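Local coordinates for protein type VI secretion system component (Escherichia coli O6, PDB 2P5Z) that probably forms, as a trimer resembling T4 phage tail proteins gp27 and gp5, part of the cell-puncturing tip of the type VI secretion apparatus, at residues Q38-F43 / I184-A189; E111-L116 / L194-I199; F150-K155 / I199-D204; Y208-T213 / G325-V330; V343-V348 / L360-I365. One frame throughout, in Å; residues are numbered along the deposited sequence.

Interaction 1 of 5, residues Q38-F43 / I184-A189; sequences QLSTPF and IWFRFA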
# COMPACT_ATOMS: atom_id res chain seq x y z
N GLN A 38 14.92 10.32 13.55
CA GLN A 38 14.81 11.02 12.29
C GLN A 38 14.09 12.33 12.55
O GLN A 38 13.18 12.38 13.36
CB GLN A 38 14.01 10.17 11.32
CG GLN A 38 14.02 10.62 9.88
CD GLN A 38 13.07 9.78 9.07
OE1 GLN A 38 12.60 8.74 9.54
NE2 GLN A 38 12.74 10.24 7.88
N LEU A 39 14.54 13.38 11.87
CA LEU A 39 13.88 14.67 11.87
C LEU A 39 12.40 14.58 11.49
O LEU A 39 12.03 13.78 10.63
CB LEU A 39 14.57 15.58 10.87
CG LEU A 39 15.98 15.99 11.25
CD1 LEU A 39 16.54 16.90 10.17
CD2 LEU A 39 15.97 16.69 12.61
N SER A 40 11.58 15.38 12.18
CA SER A 40 10.13 15.49 11.94
C SER A 40 9.36 14.23 12.11
O SER A 40 8.31 14.07 11.49
CB SER A 40 9.79 16.06 10.55
OG SER A 40 10.12 17.43 10.53
N THR A 41 9.87 13.33 12.94
CA THR A 41 9.14 12.12 13.30
C THR A 41 9.56 11.73 14.72
O THR A 41 10.69 12.01 15.13
CB THR A 41 9.34 10.95 12.26
OG1 THR A 41 9.30 9.69 12.94
CG2 THR A 41 10.62 11.05 11.57
N PRO A 42 8.63 11.17 15.51
CA PRO A 42 9.04 10.74 16.85
C PRO A 42 9.97 9.52 16.80
O PRO A 42 9.73 8.59 16.02
CB PRO A 42 7.71 10.38 17.52
CG PRO A 42 6.78 10.07 16.40
CD PRO A 42 7.20 10.94 15.26
N PHE A 43 11.01 9.52 17.63
CA PHE A 43 11.95 8.41 17.67
C PHE A 43 11.33 7.12 18.14
O PHE A 43 10.25 7.14 18.73
CB PHE A 43 13.22 8.74 18.49
CG PHE A 43 12.98 9.11 19.91
CD1 PHE A 43 12.78 8.13 20.90
CD2 PHE A 43 13.00 10.45 20.30
CE1 PHE A 43 12.57 8.49 22.24
CE2 PHE A 43 12.79 10.82 21.63
CZ PHE A 43 12.58 9.83 22.60
N ILE A 184 7.90 23.38 8.03
CA ILE A 184 8.45 23.48 9.38
C ILE A 184 8.89 22.07 9.78
O ILE A 184 8.25 21.08 9.42
CB ILE A 184 7.40 24.03 10.42
CG1 ILE A 184 7.13 25.52 10.18
CG2 ILE A 184 7.88 23.89 11.87
CD1 ILE A 184 5.95 26.05 10.98
N TRP A 185 10.00 21.99 10.49
CA TRP A 185 10.49 20.70 10.94
C TRP A 185 10.78 20.69 12.42
O TRP A 185 10.93 21.75 13.04
CB TRP A 185 11.72 20.27 10.15
CG TRP A 185 12.85 21.24 10.13
CD1 TRP A 185 13.03 22.27 9.25
CD2 TRP A 185 13.98 21.25 10.99
NE1 TRP A 185 14.20 22.93 9.52
CE2 TRP A 185 14.81 22.33 10.59
CE3 TRP A 185 14.38 20.47 12.08
CZ2 TRP A 185 16.01 22.64 11.23
CZ3 TRP A 185 15.59 20.78 12.72
CH2 TRP A 185 16.39 21.85 12.29
N PHE A 186 10.87 19.50 12.97
CA PHE A 186 11.23 19.37 14.36
C PHE A 186 12.29 18.30 14.69
O PHE A 186 12.50 17.35 13.93
CB PHE A 186 9.98 19.18 15.24
CG PHE A 186 9.15 17.98 14.90
CD1 PHE A 186 8.16 18.05 13.92
CD2 PHE A 186 9.31 16.79 15.60
CE1 PHE A 186 7.36 16.94 13.63
CE2 PHE A 186 8.51 15.67 15.32
CZ PHE A 186 7.52 15.75 14.35
N ARG A 187 12.92 18.48 15.84
CA ARG A 187 13.75 17.46 16.43
C ARG A 187 13.51 17.39 17.92
O ARG A 187 12.87 18.27 18.51
CB ARG A 187 15.22 17.75 16.17
CG ARG A 187 15.80 18.92 16.93
CD ARG A 187 17.10 19.29 16.28
NE ARG A 187 17.74 20.43 16.92
CZ ARG A 187 18.58 20.33 17.95
NH1 ARG A 187 18.87 19.14 18.47
NH2 ARG A 187 19.10 21.44 18.46
N PHE A 188 14.05 16.35 18.54
CA PHE A 188 13.92 16.17 19.97
C PHE A 188 15.22 16.54 20.65
O PHE A 188 16.30 16.40 20.07
CB PHE A 188 13.49 14.75 20.27
CG PHE A 188 12.11 14.44 19.80
CD1 PHE A 188 11.03 14.60 20.65
CD2 PHE A 188 11.87 14.02 18.51
CE1 PHE A 188 9.76 14.35 20.22
CE2 PHE A 188 10.59 13.77 18.07
CZ PHE A 188 9.53 13.93 18.93
N ALA A 189 15.13 17.07 21.86
CA ALA A 189 16.31 17.45 22.62
C ALA A 189 16.03 17.13 24.07
O ALA A 189 14.89 16.86 24.44
CB ALA A 189 16.63 18.93 22.45
O HOH W 1 7.61 18.69 10.57

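Interaction 2 of 5, residues E111-L116 / L194-I199; sequences EPRMAL and LKIEVI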
# COMPACT_ATOMS: atom_id res chain seq x y z
N GLU A 111 9.24 5.55 23.17
CA GLU A 111 8.92 6.62 22.23
C GLU A 111 8.74 7.89 23.05
O GLU A 111 8.47 7.81 24.26
CB GLU A 111 7.65 6.27 21.46
CG GLU A 111 7.72 4.95 20.73
CD GLU A 111 6.65 4.78 19.68
OE1 GLU A 111 5.71 3.99 19.93
OE2 GLU A 111 6.76 5.43 18.61
N PRO A 112 8.87 9.06 22.42
CA PRO A 112 8.57 10.26 23.18
C PRO A 112 7.04 10.43 23.34
O PRO A 112 6.25 9.69 22.73
CB PRO A 112 9.13 11.36 22.29
CG PRO A 112 8.93 10.85 20.94
CD PRO A 112 9.21 9.38 21.02
N ARG A 113 6.64 11.39 24.16
CA ARG A 113 5.22 11.56 24.46
C ARG A 113 4.43 11.99 23.20
O ARG A 113 3.29 11.56 23.01
CB ARG A 113 5.04 12.55 25.61
CG ARG A 113 5.37 11.99 26.99
CD ARG A 113 5.60 13.13 27.99
NE ARG A 113 6.71 13.99 27.59
CZ ARG A 113 6.88 15.25 27.98
NH1 ARG A 113 5.98 15.83 28.78
NH2 ARG A 113 7.94 15.96 27.58
N MET A 114 5.09 12.75 22.32
CA MET A 114 4.54 13.11 21.02
C MET A 114 3.97 11.94 20.25
O MET A 114 2.92 12.06 19.67
CB MET A 114 5.56 13.88 20.17
CG MET A 114 5.00 14.41 18.83
SD MET A 114 6.19 15.40 17.91
CE MET A 114 5.10 16.51 17.03
N ALA A 115 4.63 10.78 20.28
CA ALA A 115 4.07 9.57 19.64
C ALA A 115 2.65 9.25 20.09
O ALA A 115 1.90 8.64 19.34
CB ALA A 115 4.94 8.37 19.89
N LEU A 116 2.27 9.66 21.29
CA LEU A 116 0.93 9.36 21.80
C LEU A 116 -0.19 10.13 21.10
O LEU A 116 -1.34 9.73 21.21
CB LEU A 116 0.83 9.56 23.30
CG LEU A 116 1.76 8.69 24.14
CD1 LEU A 116 1.69 9.20 25.57
CD2 LEU A 116 1.38 7.19 24.04
N LEU A 194 15.21 18.92 33.96
CA LEU A 194 13.87 18.42 34.16
C LEU A 194 13.78 16.92 33.88
O LEU A 194 12.85 16.27 34.35
CB LEU A 194 12.86 19.21 33.32
CG LEU A 194 12.72 20.71 33.62
CD1 LEU A 194 11.82 21.39 32.61
CD2 LEU A 194 12.20 20.93 35.04
N LYS A 195 14.78 16.40 33.15
CA LYS A 195 14.85 14.98 32.72
C LYS A 195 13.68 14.61 31.81
O LYS A 195 12.91 13.68 32.11
CB LYS A 195 14.95 14.01 33.90
CG LYS A 195 16.24 14.11 34.67
CD LYS A 195 16.13 13.38 36.01
CE LYS A 195 17.51 12.97 36.51
NZ LYS A 195 18.57 13.94 36.07
N ILE A 196 13.54 15.36 30.73
CA ILE A 196 12.43 15.17 29.82
C ILE A 196 12.91 15.45 28.41
O ILE A 196 13.93 16.12 28.22
CB ILE A 196 11.23 16.13 30.10
CG1 ILE A 196 11.71 17.59 30.21
CG2 ILE A 196 10.41 15.70 31.33
CD1 ILE A 196 10.64 18.63 29.92
N GLU A 197 12.17 14.93 27.44
CA GLU A 197 12.39 15.24 26.03
C GLU A 197 11.56 16.46 25.62
O GLU A 197 10.42 16.63 26.05
CB GLU A 197 12.06 14.03 25.15
CG GLU A 197 10.59 13.83 24.75
CD GLU A 197 9.69 13.23 25.84
OE1 GLU A 197 10.12 13.11 27.01
OE2 GLU A 197 8.53 12.88 25.52
N VAL A 198 12.16 17.31 24.80
CA VAL A 198 11.61 18.59 24.38
C VAL A 198 11.57 18.61 22.85
O VAL A 198 12.60 18.38 22.21
CB VAL A 198 12.53 19.76 24.87
CG1 VAL A 198 12.05 21.10 24.34
CG2 VAL A 198 12.64 19.79 26.41
N ILE A 199 10.39 18.88 22.27
CA ILE A 199 10.23 19.06 20.82
C ILE A 199 10.63 20.45 20.37
O ILE A 199 10.06 21.43 20.80
CB ILE A 199 8.75 18.90 20.40
CG1 ILE A 199 8.14 17.63 21.00
CG2 ILE A 199 8.61 18.97 18.88
CD1 ILE A 199 6.64 17.61 20.95

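Interaction 3 of 5, residues F150-K155 / I199-D204; sequences FVFNLK and IEFYDD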
# COMPACT_ATOMS: atom_id res chain seq x y z
N PHE A 150 8.06 21.70 24.77
CA PHE A 150 8.24 22.07 23.34
C PHE A 150 8.60 23.53 23.25
O PHE A 150 8.37 24.26 24.19
CB PHE A 150 6.97 21.83 22.52
CG PHE A 150 5.78 22.67 22.97
CD1 PHE A 150 4.91 22.19 23.95
CD2 PHE A 150 5.52 23.90 22.39
CE1 PHE A 150 3.83 22.94 24.36
CE2 PHE A 150 4.43 24.65 22.80
CZ PHE A 150 3.59 24.16 23.79
N VAL A 151 9.11 23.97 22.10
CA VAL A 151 9.58 25.34 21.88
C VAL A 151 9.58 25.60 20.37
O VAL A 151 9.99 24.73 19.60
CB VAL A 151 11.04 25.56 22.44
CG1 VAL A 151 11.79 26.67 21.70
CG2 VAL A 151 11.03 25.91 23.91
N PHE A 152 9.12 26.78 19.96
CA PHE A 152 9.16 27.19 18.56
C PHE A 152 10.27 28.21 18.36
O PHE A 152 10.33 29.18 19.10
CB PHE A 152 7.83 27.84 18.15
CG PHE A 152 6.69 26.87 18.03
CD1 PHE A 152 6.39 26.29 16.80
CD2 PHE A 152 5.92 26.54 19.12
CE1 PHE A 152 5.35 25.38 16.68
CE2 PHE A 152 4.89 25.63 19.01
CZ PHE A 152 4.60 25.06 17.79
N ASN A 153 11.14 28.01 17.37
CA ASN A 153 12.15 29.01 17.00
C ASN A 153 12.07 29.25 15.50
O ASN A 153 12.99 28.94 14.73
CB ASN A 153 13.58 28.59 17.38
CG ASN A 153 13.67 27.96 18.77
OD1 ASN A 153 13.76 28.66 19.78
ND2 ASN A 153 13.68 26.63 18.81
N LEU A 154 10.95 29.81 15.07
CA LEU A 154 10.71 29.98 13.66
C LEU A 154 11.31 31.30 13.19
O LEU A 154 11.32 32.28 13.93
CB LEU A 154 9.21 29.91 13.40
CG LEU A 154 8.62 28.61 13.95
CD1 LEU A 154 7.14 28.61 13.77
CD2 LEU A 154 9.24 27.37 13.28
N LYS A 155 11.86 31.31 11.98
CA LYS A 155 12.44 32.53 11.45
C LYS A 155 11.42 33.24 10.57
O LYS A 155 11.29 34.47 10.63
CB LYS A 155 13.73 32.25 10.67
CG LYS A 155 14.96 32.09 11.55
CD LYS A 155 15.39 33.41 12.18
CE LYS A 155 16.15 33.17 13.47
NZ LYS A 155 15.24 32.61 14.50
N ILE A 199 10.39 18.88 22.27
CA ILE A 199 10.23 19.06 20.82
C ILE A 199 10.63 20.45 20.37
O ILE A 199 10.06 21.43 20.80
CB ILE A 199 8.75 18.90 20.40
CG1 ILE A 199 8.14 17.63 21.00
CG2 ILE A 199 8.61 18.97 18.88
CD1 ILE A 199 6.64 17.61 20.95
N GLU A 200 11.59 20.57 19.48
CA GLU A 200 11.97 21.88 19.05
C GLU A 200 11.64 22.03 17.61
O GLU A 200 12.07 21.23 16.80
CB GLU A 200 13.46 22.12 19.28
CG GLU A 200 13.89 21.74 20.69
CD GLU A 200 15.29 22.16 21.01
OE1 GLU A 200 16.06 22.44 20.06
OE2 GLU A 200 15.62 22.20 22.22
N PHE A 201 10.88 23.07 17.28
CA PHE A 201 10.45 23.34 15.92
C PHE A 201 11.33 24.41 15.28
O PHE A 201 11.74 25.36 15.95
CB PHE A 201 9.00 23.83 15.88
CG PHE A 201 7.99 22.85 16.47
CD1 PHE A 201 7.39 21.88 15.66
CD2 PHE A 201 7.61 22.93 17.80
CE1 PHE A 201 6.43 21.00 16.16
CE2 PHE A 201 6.65 22.06 18.32
CZ PHE A 201 6.06 21.09 17.49
N TYR A 202 11.62 24.24 13.99
CA TYR A 202 12.43 25.20 13.24
C TYR A 202 11.97 25.20 11.79
O TYR A 202 11.37 24.22 11.34
CB TYR A 202 13.91 24.81 13.22
CG TYR A 202 14.57 24.63 14.56
CD1 TYR A 202 15.03 25.72 15.28
CD2 TYR A 202 14.72 23.37 15.10
CE1 TYR A 202 15.65 25.56 16.50
CE2 TYR A 202 15.31 23.20 16.32
CZ TYR A 202 15.78 24.29 17.01
OH TYR A 202 16.36 24.11 18.25
N ASP A 203 12.31 26.27 11.07
CA ASP A 203 12.02 26.37 9.65
C ASP A 203 13.21 26.72 8.75
O ASP A 203 13.07 26.82 7.52
CB ASP A 203 10.83 27.31 9.38
CG ASP A 203 11.00 28.73 9.95
OD1 ASP A 203 12.13 29.25 10.06
OD2 ASP A 203 9.96 29.37 10.25
N ASP A 204 14.38 26.91 9.36
CA ASP A 204 15.59 27.18 8.57
C ASP A 204 16.88 26.61 9.15
O ASP A 204 16.89 26.04 10.25
CB ASP A 204 15.75 28.69 8.31
CG ASP A 204 16.29 29.45 9.51
OD1 ASP A 204 16.04 29.04 10.68
OD2 ASP A 204 16.96 30.47 9.29
O HOH W 2 14.22 28.12 12.32

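Interaction 4 of 5, residues Y208-T213 / G325-V330; sequences YERGLT and GLEIKV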
# COMPACT_ATOMS: atom_id res chain seq x y z
N TYR A 208 19.95 24.28 13.02
CA TYR A 208 20.95 23.21 13.01
C TYR A 208 21.90 23.40 14.18
O TYR A 208 22.21 24.52 14.56
CB TYR A 208 21.78 23.25 11.72
CG TYR A 208 21.04 23.09 10.41
CD1 TYR A 208 19.71 22.67 10.34
CD2 TYR A 208 21.70 23.32 9.20
CE1 TYR A 208 19.07 22.51 9.12
CE2 TYR A 208 21.08 23.15 7.97
CZ TYR A 208 19.76 22.75 7.93
OH TYR A 208 19.15 22.60 6.70
N GLU A 209 22.35 22.30 14.75
CA GLU A 209 23.30 22.39 15.84
C GLU A 209 24.73 22.19 15.34
O GLU A 209 25.06 21.19 14.71
CB GLU A 209 22.96 21.41 16.94
CG GLU A 209 23.74 21.64 18.21
CD GLU A 209 23.37 20.68 19.30
OE1 GLU A 209 24.25 20.36 20.13
OE2 GLU A 209 22.20 20.23 19.32
N ARG A 210 25.58 23.18 15.61
CA ARG A 210 26.97 23.18 15.18
C ARG A 210 27.89 23.03 16.41
O ARG A 210 27.57 23.54 17.48
CB ARG A 210 27.27 24.47 14.42
CG ARG A 210 26.68 24.51 13.02
CD ARG A 210 26.38 25.94 12.59
NE ARG A 210 26.52 26.10 11.15
CZ ARG A 210 27.57 26.67 10.55
NH1 ARG A 210 28.58 27.14 11.28
NH2 ARG A 210 27.61 26.77 9.23
N GLY A 211 29.01 22.32 16.27
CA GLY A 211 29.39 21.64 15.04
C GLY A 211 30.52 20.67 15.29
O GLY A 211 31.68 21.08 15.38
N LEU A 212 30.18 19.39 15.40
CA LEU A 212 31.16 18.32 15.58
C LEU A 212 32.04 18.16 14.35
O LEU A 212 31.64 18.48 13.23
CB LEU A 212 30.46 16.98 15.82
CG LEU A 212 29.63 16.80 17.08
CD1 LEU A 212 29.42 15.31 17.30
CD2 LEU A 212 30.31 17.43 18.29
N THR A 213 33.26 17.69 14.59
CA THR A 213 34.13 17.29 13.51
C THR A 213 34.73 15.93 13.84
O THR A 213 35.61 15.81 14.69
CB THR A 213 35.25 18.31 13.23
OG1 THR A 213 34.67 19.59 12.98
CG2 THR A 213 36.06 17.88 12.01
N GLY A 325 19.65 16.60 13.48
CA GLY A 325 19.68 18.01 13.83
C GLY A 325 21.09 18.56 13.87
O GLY A 325 21.29 19.76 13.69
N LEU A 326 22.06 17.69 14.12
CA LEU A 326 23.46 18.09 14.16
C LEU A 326 24.04 18.36 12.79
O LEU A 326 23.85 17.57 11.87
CB LEU A 326 24.31 17.03 14.85
CG LEU A 326 24.70 17.26 16.31
CD1 LEU A 326 23.50 17.10 17.24
CD2 LEU A 326 25.79 16.30 16.70
N GLU A 327 24.73 19.49 12.65
CA GLU A 327 25.58 19.73 11.49
C GLU A 327 26.98 19.28 11.85
O GLU A 327 27.59 19.81 12.78
CB GLU A 327 25.61 21.21 11.11
CG GLU A 327 26.31 21.51 9.78
CD GLU A 327 27.66 22.25 9.91
OE1 GLU A 327 27.88 23.22 9.15
OE2 GLU A 327 28.51 21.87 10.76
N ILE A 328 27.50 18.29 11.14
CA ILE A 328 28.86 17.85 11.39
C ILE A 328 29.74 17.99 10.16
O ILE A 328 29.25 18.16 9.04
CB ILE A 328 28.91 16.39 11.87
CG1 ILE A 328 28.61 15.44 10.71
CG2 ILE A 328 27.95 16.19 13.05
CD1 ILE A 328 29.23 14.09 10.85
N LYS A 329 31.06 17.96 10.37
CA LYS A 329 32.00 17.86 9.25
C LYS A 329 32.98 16.72 9.48
O LYS A 329 33.07 16.19 10.58
CB LYS A 329 32.72 19.18 8.99
CG LYS A 329 32.78 20.13 10.19
CD LYS A 329 32.62 21.60 9.77
CE LYS A 329 33.66 22.04 8.74
NZ LYS A 329 33.19 21.96 7.31
N VAL A 330 33.66 16.33 8.41
CA VAL A 330 34.57 15.19 8.45
C VAL A 330 36.02 15.63 8.19
O VAL A 330 36.27 16.41 7.27
CB VAL A 330 34.13 14.09 7.44
CG1 VAL A 330 35.03 12.85 7.51
CG2 VAL A 330 32.69 13.67 7.70

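Interaction 5 of 5, residues V343-V348 / L360-I365; sequences VLITGV and LTFTAI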
# COMPACT_ATOMS: atom_id res chain seq x y z
N VAL A 343 27.75 18.42 6.70
CA VAL A 343 26.50 17.73 6.37
C VAL A 343 25.54 17.81 7.53
O VAL A 343 25.95 17.87 8.69
CB VAL A 343 26.71 16.24 5.95
CG1 VAL A 343 27.80 16.12 4.88
CG2 VAL A 343 27.04 15.32 7.14
N LEU A 344 24.25 17.84 7.22
CA LEU A 344 23.22 17.92 8.25
C LEU A 344 22.62 16.55 8.39
O LEU A 344 22.11 16.00 7.42
CB LEU A 344 22.14 18.92 7.85
CG LEU A 344 20.96 19.28 8.79
CD1 LEU A 344 19.73 18.41 8.55
CD2 LEU A 344 21.35 19.31 10.28
N ILE A 345 22.68 16.01 9.61
CA ILE A 345 22.14 14.70 9.88
C ILE A 345 20.63 14.76 9.93
O ILE A 345 20.07 15.48 10.76
CB ILE A 345 22.62 14.16 11.24
CG1 ILE A 345 24.15 14.27 11.37
CG2 ILE A 345 22.08 12.74 11.48
CD1 ILE A 345 24.95 13.41 10.39
N THR A 346 19.99 13.99 9.05
CA THR A 346 18.54 13.90 9.01
C THR A 346 18.02 12.67 9.72
O THR A 346 16.86 12.64 10.11
CB THR A 346 18.02 13.88 7.57
OG1 THR A 346 18.50 12.71 6.89
CG2 THR A 346 18.47 15.12 6.81
N GLY A 347 18.85 11.64 9.88
CA GLY A 347 18.39 10.38 10.45
C GLY A 347 19.52 9.50 10.92
O GLY A 347 20.62 9.58 10.40
N VAL A 348 19.27 8.68 11.96
CA VAL A 348 20.20 7.64 12.40
C VAL A 348 19.47 6.32 12.71
O VAL A 348 18.36 6.32 13.23
CB VAL A 348 21.07 8.04 13.63
CG1 VAL A 348 21.93 9.27 13.35
CG2 VAL A 348 20.22 8.27 14.85
N LEU A 360 26.20 3.19 14.67
CA LEU A 360 25.04 3.77 13.99
C LEU A 360 25.26 4.01 12.51
O LEU A 360 26.35 4.38 12.11
CB LEU A 360 24.53 5.04 14.71
CG LEU A 360 25.07 6.47 14.81
CD1 LEU A 360 26.30 6.51 15.66
CD2 LEU A 360 25.30 7.21 13.47
N THR A 361 24.23 3.80 11.70
CA THR A 361 24.26 4.28 10.32
C THR A 361 23.48 5.61 10.28
O THR A 361 22.45 5.73 10.95
CB THR A 361 23.62 3.27 9.34
OG1 THR A 361 22.21 3.19 9.59
CG2 THR A 361 24.21 1.87 9.50
N PHE A 362 23.96 6.60 9.54
CA PHE A 362 23.22 7.85 9.43
C PHE A 362 22.83 8.21 8.00
O PHE A 362 23.54 7.90 7.07
CB PHE A 362 23.96 9.00 10.10
CG PHE A 362 25.25 9.41 9.41
CD1 PHE A 362 25.26 10.36 8.40
CD2 PHE A 362 26.47 8.88 9.83
CE1 PHE A 362 26.45 10.76 7.79
CE2 PHE A 362 27.67 9.28 9.24
CZ PHE A 362 27.66 10.21 8.21
N THR A 363 21.70 8.89 7.83
CA THR A 363 21.40 9.55 6.54
C THR A 363 21.64 11.02 6.78
O THR A 363 21.65 11.46 7.92
CB THR A 363 19.96 9.30 6.03
OG1 THR A 363 19.02 9.80 6.99
CG2 THR A 363 19.69 7.82 5.84
N ALA A 364 21.85 11.78 5.70
CA ALA A 364 22.22 13.19 5.83
C ALA A 364 22.01 13.96 4.53
O ALA A 364 21.78 13.38 3.46
CB ALA A 364 23.68 13.32 6.28
N ILE A 365 22.09 15.29 4.61
CA ILE A 365 22.01 16.12 3.41
C ILE A 365 23.14 17.14 3.53
O ILE A 365 23.57 17.43 4.65
CB ILE A 365 20.59 16.85 3.22
CG1 ILE A 365 20.30 17.86 4.34
CG2 ILE A 365 19.43 15.85 3.01
CD1 ILE A 365 19.26 18.90 3.98

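Interaction 1 of 5, residues Q38-F43 / I184-A189
Ser-40 sits flat on the ring of Phe-186, at the third position of a type II beta turn running from Gln-38 to Thr-41 that presses against strand 185-191. Its CA lies 3.5 Å from the ring centroid, only 11° off the normal, so the CA-H points into the middle of the face as a CH-pi contact. Two bonds fix this pose. Ser-40 N donates to Phe-186 O at 2.8 Å, and Phe-186 N reaches back to Ser-40 OG at 3.3 Å; OG is brought there by turning anti to its own carbonyl carbon (chi1 -71°). Beside them Leu-39 CD2 fills the gap between the Trp-185 ring and Arg-187 CB, and Tyr-373 closes in on both Leu-39 and Trp-185.

Phe-188 makes a second close patch, with Thr-41 O at its ring edge, 3.4 Å from CE2, and the edge of Phe-43 toward its face in a T-shaped pair, centroids 5.5 Å apart. The looser side is formed by Thr-41, whose CB points away from the strand, and by Arg-187, which leads away beyond CB. At the Ile-184 end a water joins the segments, lying 2.8 Å from Ser-40 OG and donating to Ile-184 O at 2.7 Å.

Interaction 2 of 5, residues E111-L116 / L194-I199
Pro-112 and Glu-197 are nearest neighbours in the backbone, yet their CA atoms are 6.9 Å apart: the chain after strand 104-111 turns into a 3-10 segment beside strand 196-202 without pairing with it. The strand is entered through a G1 beta bulge, with Lys-195 and Ile-196 both facing Asp-191.

Side chains bridge the interval, and one carboxylate oxygen does most of the work. Glu-197 folds back at chi2 (-78°), which brings OE2 to Arg-113, just ahead of the 3-10 segment 114-116. There it accepts Arg-113 N at 2.8 Å, nearly in line with its C-O bond, and Arg-113 NE at 3.0 Å from above the carboxylate plane, the two donors coming from opposite faces. The second bond is a salt bridge in which OE2 lies close to the guanidinium plane, while guanidinium and carboxylate planes stand 73° apart. Pro-112 CB packs against Glu-197 CG. Asp-149 forms a further salt bridge with Arg-113 NH1, and NH2 makes a weak bond to Glu-197 O. Two N-H donors and a positive guanidinium beside the buried Glu-197 would probably favour its ionised form. Next to it the contact turns apolar: Met-114, extended beyond CG, crosses Ile-199 at about a right angle, with SD 3.8 Å from CD1.

Interaction 3 of 5, residues F150-K155 / I199-D204
Phe-150 and Ile-199 begin a parallel ladder in which strands 150-153 and 199-202 run side by side, their axes 14° apart. Its backbone bonds zigzag between the strands: Val-151 N donates to Ile-199 O (3.0 Å), Phe-201 N to Val-151 O (3.0 Å) and Asn-153 N to Phe-201 O (3.1 Å).

The aromatic contact belongs to the sheet face that carries Phe-150, Phe-152, Ile-199 and Phe-201. Phe-152 and Phe-201 extend in the same direction and form an offset stack, with centroids 4.3 Å apart and planes at 8°. Ile-199 CG2 covers the opposite face of the Phe-201 ring, which is thus sandwiched, and Phe-150 CB comes to its edge. On the other sheet face the Asn-153 amide lies alongside the Tyr-202 ring, the two planes 23° apart.

Polar contacts take over where the strands end. Asp-203 OD1 accepts Lys-155 N from its syn side at 2.8 Å, while OD2 is bonded to Tyr-158 OH and Ser-156 N; one carboxylate therefore holds the chain leaving strand 150-153. A water accepts from Asp-203 N and lies 2.8 Å from Asn-153 O and close to Asp-204 OD1, which also bonds Ser-206 OG.

In the three-stranded mixed sheet, 196-202 is central, with 150-153 on one flank and antiparallel 185-191 on the other, while helix 131-140 packs against Phe-150, Phe-152 and Leu-154.

Interaction 4 of 5, residues Y208-T213 / G325-V330
Arg-210 lays one face of its guanidinium beneath Glu-327 OE1, which lies 3.3 Å above that plane and toward its rim. The nearest charged pair, NH2 to OE1, is 3.6 Å apart and no N-H points at the oxygen, so the salt bridge rests on charge alone. Guanidinium and carboxylate planes are inclined at 40°. With CG anti to the backbone N (chi1 -171°) and a bend at chi2, Glu-327 carries its carboxylate to the Arg-210 side chain, whose own CG lies 4.0 Å from Glu-327 CB.

On the opposite face Leu-326, Leu-212 and Ile-328 form an apolar row with Glu-209 at its end. Leu-326 spreads its two methyls between neighbours, CD1 alongside the carboxylate end of Glu-209 and CD2 3.8 Å from Leu-212 CD1. Leu-212 CB in turn meets Ile-328 CG2 at 3.8 Å.

These side chains sit on parallel strands, 209-213 and 326-330, whose pairing slips: Glu-209 faces Leu-326 and Thr-213 faces Lys-329, so the first strand spends one residue more than the second. The cis peptide before Gly-211 falls within this slip. Regular bonds lie on either side of it, Glu-327 N to Glu-209 O at 2.7 Å and Lys-329 N to Leu-212 O at 3.0 Å. The Thr-213 and Lys-329 side chains cross at a slant, OG1 of the first 3.4 Å from CG of the second, and Lys-329 NZ is hydrogen-bonded to the carbonyl oxygen of Arg-340.

Interaction 5 of 5, residues V343-V348 / L360-I365
Ile-345 and Ala-364 form a non-hydrogen-bonded pair in the antiparallel hairpin of strands 343-353 and 359-366, just before a classic beta bulge in which Thr-346 and Gly-347 together face Thr-363.

The Ile-345 side chain shows how this face is filled. From CB, on the same sheet face as the Ala-364 methyl, the chain forks. CG2 lies 3.8 Å from Thr-363 O, the carbonyl that serves the bulge. CG1 stands anti to the carbonyl carbon (chi1 -51°) and bends at chi2 (-65°), delivering the tip across to Phe-362: CD1 comes within 3.7 Å of ring atom CD1, the two side chains crossing at about a right angle, and also lies near the Ala-364 methyl. Farther along, Val-348 CG1 lies between Phe-362 CB and Leu-360 CD2. The Phe-362 ring also touches Val-230 and Leu-233 of strand 230-237, extending this apolar layer.

The hydrogen-bonded pair Leu-344 and Ile-365 is regular, with Leu-344 N to Ile-365 O at 2.7 Å and Ile-365 N to Leu-344 O at 2.9 Å. At the bulge Thr-363 O accepts from Thr-346 N, which lies above the Thr-363 carbonyl plane, and more weakly from Gly-347 N, while Thr-363 N returns a bond to Gly-347 O. The extra residue also brings two hydroxyls together: Thr-346 OG1 and Thr-363 OG1 are hydrogen-bonded at 3.0 Å.

How the interactions relate
Interactions 1, 2 and 3 meet in one small mixed sheet. Strand 185-191 of interaction 1 pairs with 196-202, which serves both other contacts; Ala-189 O lies 2.8 Å from Val-198 N, and Trp-185 N the same distance from Tyr-202 O. Ile-199 is common to interactions 2 and 3, and Met-114 SD packs on Phe-186 CE2 at 3.5 Å. Interactions 4 and 5 form a second group, centres about 10 Å apart, joined where Ile-328 O meets Val-343 N at 2.8 Å. Interaction 1 links the two groups: Leu-39 N lies 3.0 Å from Thr-346 O, and Arg-187 makes a long, weak ion pair with Glu-209. Interactions 2 and 5 do not touch, their centres about 21 Å apart.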